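Local atomic coordinates of drebrin (Homo sapiens, PDB entry 5Y1Z), a protein that probably binds actin filaments through a cofilin-like domain and is developmentally regulated in the brain. Residues A[26-31]-A[48-53]; A[14-19]-A[108-113]. All blocks are in the same frame, centred on the assembly; numbering follows the deposited sequence.

How the interactions relate
Both contacts belong to a single ADF/cofilin-type domain, in which helices pack against a central mixed sheet. Their segments follow the chain in the order 14-19, 26-31, 48-53 and 108-113, so interaction 1 is nested within the long loop that interaction 2 closes. The centres lie about 14 Å apart and the nearest atoms about 5 Å, without touching. Interaction 1 is a surface contact where strand 31-36 begins and strand 43-49 ends. Interaction 2 is buried and joins helix 12-23 to the end of helix 104-110. Strand 31-36 connects them, starting at Trp31 and carrying Tyr34, which meets residues of interaction 2; the same strand is thus tied to its neighbour at the surface and to the helices in the interior.

Interaction 1 of 2, residues A[26-31]-A[48-53]; sequences ESAADW and SGEGGL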
ATOM      1  N   GLU A  26      -3.319  -8.928  32.006  1.00 94.58           N
ATOM      2  CA  GLU A  26      -2.650  -9.838  32.931  1.00 97.10           C
ATOM      3  C   GLU A  26      -1.151  -9.972  32.651  1.00 93.96           C
ATOM      4  O   GLU A  26      -0.375 -10.230  33.578  1.00 96.23           O
ATOM      5  CB  GLU A  26      -3.323 -11.211  32.889  1.00101.07           C
ATOM      6  N   SER A  27      -0.717  -9.784  31.409  1.00 87.85           N
ATOM      7  CA  SER A  27       0.694  -9.945  31.073  1.00 82.50           C
ATOM      8  C   SER A  27       1.513  -8.763  31.571  1.00 78.69           C
ATOM      9  O   SER A  27       1.085  -7.612  31.466  1.00 79.27           O
ATOM     10  CB  SER A  27       0.866 -10.080  29.567  1.00 78.22           C
ATOM     11  OG  SER A  27      -0.079 -10.984  29.033  1.00 79.74           O
ATOM     12  N   ALA A  28       2.700  -9.046  32.119  1.00 76.12           N
ATOM     13  CA  ALA A  28       3.510  -7.963  32.675  1.00 73.07           C
ATOM     14  C   ALA A  28       4.030  -7.043  31.579  1.00 70.96           C
ATOM     15  O   ALA A  28       4.055  -5.820  31.754  1.00 71.37           O
ATOM     16  CB  ALA A  28       4.677  -8.525  33.486  1.00 72.07           C
ATOM     17  N   ALA A  29       4.435  -7.611  30.445  1.00 66.75           N
ATOM     18  CA  ALA A  29       4.997  -6.814  29.367  1.00 61.66           C
ATOM     19  C   ALA A  29       4.038  -5.708  28.956  1.00 58.88           C
ATOM     20  O   ALA A  29       2.838  -5.932  28.781  1.00 61.71           O
ATOM     21  CB  ALA A  29       5.312  -7.692  28.159  1.00 60.35           C
ATOM     22  N   ASP A  30       4.583  -4.508  28.782  1.00 54.28           N
ATOM     23  CA  ASP A  30       3.801  -3.381  28.307  1.00 51.09           C
ATOM     24  C   ASP A  30       4.480  -2.686  27.140  1.00 48.28           C
ATOM     25  O   ASP A  30       4.037  -1.597  26.745  1.00 47.06           O
ATOM     26  CB  ASP A  30       3.522  -2.370  29.433  1.00 52.30           C
ATOM     27  CG  ASP A  30       4.792  -1.792  30.066  1.00 54.62           C
ATOM     28  OD1 ASP A  30       5.916  -2.172  29.683  1.00 53.30           O
ATOM     29  OD2 ASP A  30       4.652  -0.944  30.974  1.00 58.55           O
ATOM     30  N   TRP A  31       5.521  -3.284  26.561  1.00 43.45           N
ATOM     31  CA  TRP A  31       6.013  -2.713  25.320  1.00 44.05           C
ATOM     32  C   TRP A  31       6.568  -3.806  24.426  1.00 44.92           C
ATOM     33  O   TRP A  31       7.042  -4.847  24.897  1.00 45.73           O
ATOM     34  CB  TRP A  31       7.077  -1.629  25.553  1.00 41.87           C
ATOM     35  CG  TRP A  31       8.364  -2.114  26.164  1.00 39.32           C
ATOM     36  CD1 TRP A  31       8.697  -2.088  27.483  1.00 41.11           C
ATOM     37  CD2 TRP A  31       9.491  -2.672  25.478  1.00 38.85           C
ATOM     38  NE1 TRP A  31       9.959  -2.611  27.671  1.00 42.00           N
ATOM     39  CE2 TRP A  31      10.471  -2.975  26.457  1.00 40.27           C
ATOM     40  CE3 TRP A  31       9.764  -2.960  24.135  1.00 39.89           C
ATOM     41  CZ2 TRP A  31      11.708  -3.537  26.138  1.00 39.50           C
ATOM     42  CZ3 TRP A  31      10.998  -3.525  23.813  1.00 41.86           C
ATOM     43  CH2 TRP A  31      11.957  -3.805  24.817  1.00 41.86           C
ATOM     44  N   SER A  48      10.990  -6.981  23.429  1.00 45.18           N
ATOM     45  CA  SER A  48       9.741  -6.735  24.127  1.00 41.72           C
ATOM     46  C   SER A  48      10.034  -6.847  25.615  1.00 42.98           C
ATOM     47  O   SER A  48      11.023  -7.467  26.018  1.00 41.37           O
ATOM     48  CB  SER A  48       8.669  -7.741  23.702  1.00 43.62           C
ATOM     49  OG  SER A  48       9.088  -9.066  24.012  1.00 48.20           O
ATOM     50  N   GLY A  49       9.202  -6.208  26.426  1.00 44.56           N
ATOM     51  CA  GLY A  49       9.455  -6.277  27.846  1.00 40.77           C
ATOM     52  C   GLY A  49       8.503  -5.420  28.652  1.00 41.03           C
ATOM     53  O   GLY A  49       7.468  -4.939  28.166  1.00 40.15           O
ATOM     54  N   GLU A  50       8.888  -5.255  29.910  1.00 50.20           N
ATOM     55  CA  GLU A  50       8.149  -4.482  30.887  1.00 47.26           C
ATOM     56  C   GLU A  50       8.985  -3.253  31.204  1.00 45.23           C
ATOM     57  O   GLU A  50      10.084  -3.075  30.679  1.00 42.58           O
ATOM     58  CB  GLU A  50       7.817  -5.308  32.147  1.00 48.02           C
ATOM     59  CG  GLU A  50       8.955  -6.081  32.766  1.00 53.03           C
ATOM     60  CD  GLU A  50       8.498  -7.081  33.857  1.00 64.72           C
ATOM     61  OE1 GLU A  50       8.037  -8.211  33.521  1.00 66.93           O
ATOM     62  OE2 GLU A  50       8.620  -6.749  35.063  1.00 68.60           O
ATOM     63  N   GLY A  51       8.426  -2.372  32.016  1.00 49.82           N
ATOM     64  CA  GLY A  51       9.059  -1.110  32.317  1.00 45.03           C
ATOM     65  C   GLY A  51       8.609   0.064  31.486  1.00 47.46           C
ATOM     66  O   GLY A  51       9.206   1.136  31.609  1.00 51.73           O
ATOM     67  N   GLY A  52       7.626  -0.108  30.605  1.00 44.22           N
ATOM     68  CA  GLY A  52       7.107   1.027  29.856  1.00 43.68           C
ATOM     69  C   GLY A  52       8.125   1.825  29.042  1.00 44.88           C
ATOM     70  O   GLY A  52       9.236   1.378  28.723  1.00 42.55           O
ATOM     71  N   LEU A  53       7.727   3.076  28.783  1.00 45.65           N
ATOM     72  CA  LEU A  53       8.486   3.964  27.906  1.00 44.94           C
ATOM     73  C   LEU A  53       9.924   4.121  28.375  1.00 45.34           C
ATOM     74  O   LEU A  53      10.846   4.252  27.557  1.00 41.72           O
ATOM     75  CB  LEU A  53       7.805   5.320  27.860  1.00 39.84           C
ATOM     76  CG  LEU A  53       6.520   5.394  27.055  1.00 44.83           C
ATOM     77  CD1 LEU A  53       5.891   6.752  27.302  1.00 44.34           C
ATOM     78  CD2 LEU A  53       6.840   5.197  25.574  1.00 40.42           C
TER
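A classic beta bulge sets the successive residues Asp30 and Trp31 opposite the single residue Gly49, where strand 31-36 begins beside edge strand 43-49 of the ADF-homology sheet. Three backbone hydrogen bonds define it. The carbonyl O of Gly49 accepts from Asp30 N and Trp31 N, each at 3.0 Å from Gly49 O, and the Trp31 donor lies close to the line of the C=O bond. Gly49 N answers by donating to Trp31 O, completing the antiparallel hydrogen-bonded pair.

A side-chain hydrogen bond extends the grip into the turn beyond the strand. Gly52 N donates to Asp30 OD1 at 2.8 Å, reaching the syn side of the carboxylate 19° out of its plane. Asp30 CG sits between its own backbone N and carbonyl carbon (chi1 59°), which brings the carboxylate round to this turn.

The backbone of Gly49 packs on one face of the indole. Gly49 N is 3.4 Å above the plane of the Trp31 ring, and Gly49 CA makes a CH-pi contact 4.0 Å from the centroid of the five-membered ring. Around the same side chain gather Leu56 of helix 52-56, Cys70 of strand 65-72 and His59.

A second side-chain hydrogen bond forms at the indole edge, where Trp31 NE1 donates to Glu50 O at 3.0 Å; the acceptor lies near the ring plane, whereas NE1 stands 57° out of the carbonyl plane of Glu50.

Interaction 2 of 2, residues A[14-19]-A[108-113]; sequences ELLAAY and AEFFQG
Phe110, in the last turn of helix 104-110, meets Leu15 and Leu16 of helix 12-23. Its ring atom CE2 approaches Leu16 CD2 at 3.5 Å and Leu15 CB at 4.2 Å, while a second protein in the assembly also packs on Leu16 and Phe110. Phe111, the centre of an inverse gamma turn, leaves helical geometry. Its CD1 lies 3.6 Å from Tyr19 CB, and the two rings meet obliquely with planes at 47°. Leu15 O, which also accepts from the hydroxyl of Tyr34, lies at the edge of the Phe111 ring. With Tyr19 CG opposite its backbone N (chi1 158°), the phenol extends past Phe111, whose CA lies over one of its faces. Next, Gln112 O accepts from Tyr19 OH at 2.5 Å, close to the phenol plane. Without the phenol, as with an alanine here, Gln112 O is likely to lose this donor and a gap to open beside Phe111. The Gln112 side chain turns back, its NE2 donating to Glu109 O at 2.7 Å on an in-plane lone pair. Packing of helix 12-23 and the end of helix 104-110 against the sheet, here with Tyr34 of strand 31-36 stacked on Phe111, fits the layered helix-and-sheet core of the ADF-homology fold.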
ATOM      1  N   GLU A  14       4.963 -14.031  15.366  1.00 47.34           N
ATOM      2  CA  GLU A  14       5.739 -13.401  16.427  1.00 46.49           C
ATOM      3  C   GLU A  14       5.276 -11.967  16.657  1.00 48.51           C
ATOM      4  O   GLU A  14       5.120 -11.534  17.813  1.00 50.99           O
ATOM      5  CB  GLU A  14       7.238 -13.450  16.106  1.00 45.51           C
ATOM      6  N   LEU A  15       5.020 -11.226  15.572  1.00 45.71           N
ATOM      7  CA  LEU A  15       4.593  -9.839  15.712  1.00 43.44           C
ATOM      8  C   LEU A  15       3.290  -9.739  16.492  1.00 43.65           C
ATOM      9  O   LEU A  15       3.160  -8.938  17.436  1.00 42.52           O
ATOM     10  CB  LEU A  15       4.436  -9.194  14.333  1.00 45.65           C
ATOM     11  CG  LEU A  15       5.499  -9.386  13.241  1.00 45.08           C
ATOM     12  CD1 LEU A  15       4.977  -8.882  11.896  1.00 46.00           C
ATOM     13  CD2 LEU A  15       6.805  -8.709  13.620  1.00 40.44           C
ATOM     14  N   LEU A  16       2.302 -10.551  16.115  1.00 44.90           N
ATOM     15  CA  LEU A  16       1.034 -10.451  16.812  1.00 44.64           C
ATOM     16  C   LEU A  16       1.098 -11.040  18.214  1.00 48.06           C
ATOM     17  O   LEU A  16       0.334 -10.613  19.074  1.00 48.67           O
ATOM     18  CB  LEU A  16      -0.052 -11.112  15.992  1.00 44.66           C
ATOM     19  CG  LEU A  16      -0.331 -10.210  14.788  1.00 48.87           C
ATOM     20  CD1 LEU A  16      -1.302 -10.877  13.799  1.00 43.26           C
ATOM     21  CD2 LEU A  16      -0.815  -8.822  15.201  1.00 40.49           C
ATOM     22  N   ALA A  17       2.018 -11.972  18.477  1.00 48.26           N
ATOM     23  CA  ALA A  17       2.157 -12.514  19.824  1.00 48.29           C
ATOM     24  C   ALA A  17       2.707 -11.465  20.781  1.00 47.95           C
ATOM     25  O   ALA A  17       2.257 -11.362  21.934  1.00 50.92           O
ATOM     26  CB  ALA A  17       3.044 -13.753  19.790  1.00 46.03           C
ATOM     27  N   ALA A  18       3.692 -10.683  20.331  1.00 46.02           N
ATOM     28  CA  ALA A  18       4.186  -9.592  21.162  1.00 43.82           C
ATOM     29  C   ALA A  18       3.099  -8.559  21.401  1.00 46.48           C
ATOM     30  O   ALA A  18       2.891  -8.104  22.536  1.00 46.13           O
ATOM     31  CB  ALA A  18       5.388  -8.942  20.501  1.00 42.61           C
ATOM     32  N   TYR A  19       2.383  -8.187  20.336  1.00 46.69           N
ATOM     33  CA  TYR A  19       1.344  -7.174  20.468  1.00 43.96           C
ATOM     34  C   TYR A  19       0.225  -7.642  21.393  1.00 45.28           C
ATOM     35  O   TYR A  19      -0.281  -6.871  22.226  1.00 43.94           O
ATOM     36  CB  TYR A  19       0.821  -6.845  19.075  1.00 45.73           C
ATOM     37  CG  TYR A  19      -0.548  -6.228  19.000  1.00 46.38           C
ATOM     38  CD1 TYR A  19      -0.731  -4.870  19.209  1.00 46.67           C
ATOM     39  CD2 TYR A  19      -1.645  -7.002  18.673  1.00 47.14           C
ATOM     40  CE1 TYR A  19      -1.985  -4.305  19.115  1.00 52.47           C
ATOM     41  CE2 TYR A  19      -2.895  -6.452  18.560  1.00 52.27           C
ATOM     42  CZ  TYR A  19      -3.068  -5.103  18.782  1.00 55.42           C
ATOM     43  OH  TYR A  19      -4.332  -4.565  18.671  1.00 58.65           O
ATOM     44  N   ALA A 108       0.439   1.163  12.028  1.00 47.91           N
ATOM     45  CA  ALA A 108      -0.600   1.468  13.010  1.00 47.79           C
ATOM     46  C   ALA A 108      -1.866   0.691  12.721  1.00 50.98           C
ATOM     47  O   ALA A 108      -2.596   0.305  13.642  1.00 54.14           O
ATOM     48  CB  ALA A 108      -0.901   2.964  13.036  1.00 46.54           C
ATOM     49  N   GLU A 109      -2.141   0.450  11.449  1.00 53.87           N
ATOM     50  CA  GLU A 109      -3.329  -0.311  11.119  1.00 58.29           C
ATOM     51  C   GLU A 109      -3.141  -1.770  11.481  1.00 58.79           C
ATOM     52  O   GLU A 109      -4.108  -2.450  11.846  1.00 57.17           O
ATOM     53  CB  GLU A 109      -3.629  -0.166   9.628  1.00 60.01           C
ATOM     54  CG  GLU A 109      -4.964  -0.677   9.222  1.00 66.47           C
ATOM     55  CD  GLU A 109      -6.082   0.082   9.885  1.00 72.91           C
ATOM     56  OE1 GLU A 109      -5.837   1.227  10.317  1.00 72.39           O
ATOM     57  OE2 GLU A 109      -7.209  -0.456   9.964  1.00 78.97           O
ATOM     58  N   PHE A 110      -1.895  -2.249  11.424  1.00 57.63           N
ATOM     59  CA  PHE A 110      -1.639  -3.642  11.746  1.00 53.60           C
ATOM     60  C   PHE A 110      -1.813  -3.895  13.237  1.00 55.78           C
ATOM     61  O   PHE A 110      -2.484  -4.857  13.637  1.00 59.55           O
ATOM     62  CB  PHE A 110      -0.247  -4.043  11.256  1.00 44.70           C
ATOM     63  CG  PHE A 110       0.074  -5.495  11.477  1.00 47.23           C
ATOM     64  CD1 PHE A 110      -0.338  -6.459  10.550  1.00 47.54           C
ATOM     65  CD2 PHE A 110       0.826  -5.900  12.570  1.00 47.65           C
ATOM     66  CE1 PHE A 110      -0.060  -7.801  10.733  1.00 47.33           C
ATOM     67  CE2 PHE A 110       1.118  -7.249  12.751  1.00 49.50           C
ATOM     68  CZ  PHE A 110       0.670  -8.193  11.819  1.00 49.14           C
ATOM     69  N   PHE A 111      -1.261  -3.012  14.073  1.00 51.87           N
ATOM     70  CA  PHE A 111      -1.360  -3.162  15.524  1.00 53.61           C
ATOM     71  C   PHE A 111      -2.547  -2.377  16.071  1.00 56.03           C
ATOM     72  O   PHE A 111      -2.391  -1.362  16.754  1.00 56.88           O
ATOM     73  CB  PHE A 111      -0.060  -2.736  16.191  1.00 51.44           C
ATOM     74  CG  PHE A 111       1.134  -3.521  15.740  1.00 49.69           C
ATOM     75  CD1 PHE A 111       1.285  -4.851  16.128  1.00 50.16           C
ATOM     76  CD2 PHE A 111       2.141  -2.924  15.005  1.00 48.93           C
ATOM     77  CE1 PHE A 111       2.391  -5.587  15.748  1.00 49.14           C
ATOM     78  CE2 PHE A 111       3.255  -3.656  14.612  1.00 49.86           C
ATOM     79  CZ  PHE A 111       3.377  -4.995  14.993  1.00 49.57           C
ATOM     80  N   GLN A 112      -3.752  -2.904  15.806  1.00 57.09           N
ATOM     81  CA  GLN A 112      -4.998  -2.168  16.017  1.00 61.87           C
ATOM     82  C   GLN A 112      -5.040  -1.503  17.384  1.00 66.36           C
ATOM     83  O   GLN A 112      -4.566  -2.056  18.384  1.00 66.93           O
ATOM     84  CB  GLN A 112      -6.197  -3.101  15.894  1.00 63.43           C
ATOM     85  CG  GLN A 112      -6.457  -3.573  14.504  1.00 65.19           C
ATOM     86  CD  GLN A 112      -7.225  -2.564  13.682  1.00 65.85           C
ATOM     87  OE1 GLN A 112      -8.427  -2.393  13.857  1.00 69.06           O
ATOM     88  NE2 GLN A 112      -6.530  -1.891  12.770  1.00 63.29           N
ATOM     89  N   GLY A 113      -5.572  -0.288  17.417  1.00 65.83           N
ATOM     90  CA  GLY A 113      -5.773   0.396  18.672  1.00 64.10           C
ATOM     91  C   GLY A 113      -4.711   1.404  19.044  1.00 59.18           C
ATOM     92  O   GLY A 113      -4.619   1.765  20.222  1.00 58.88           O
TER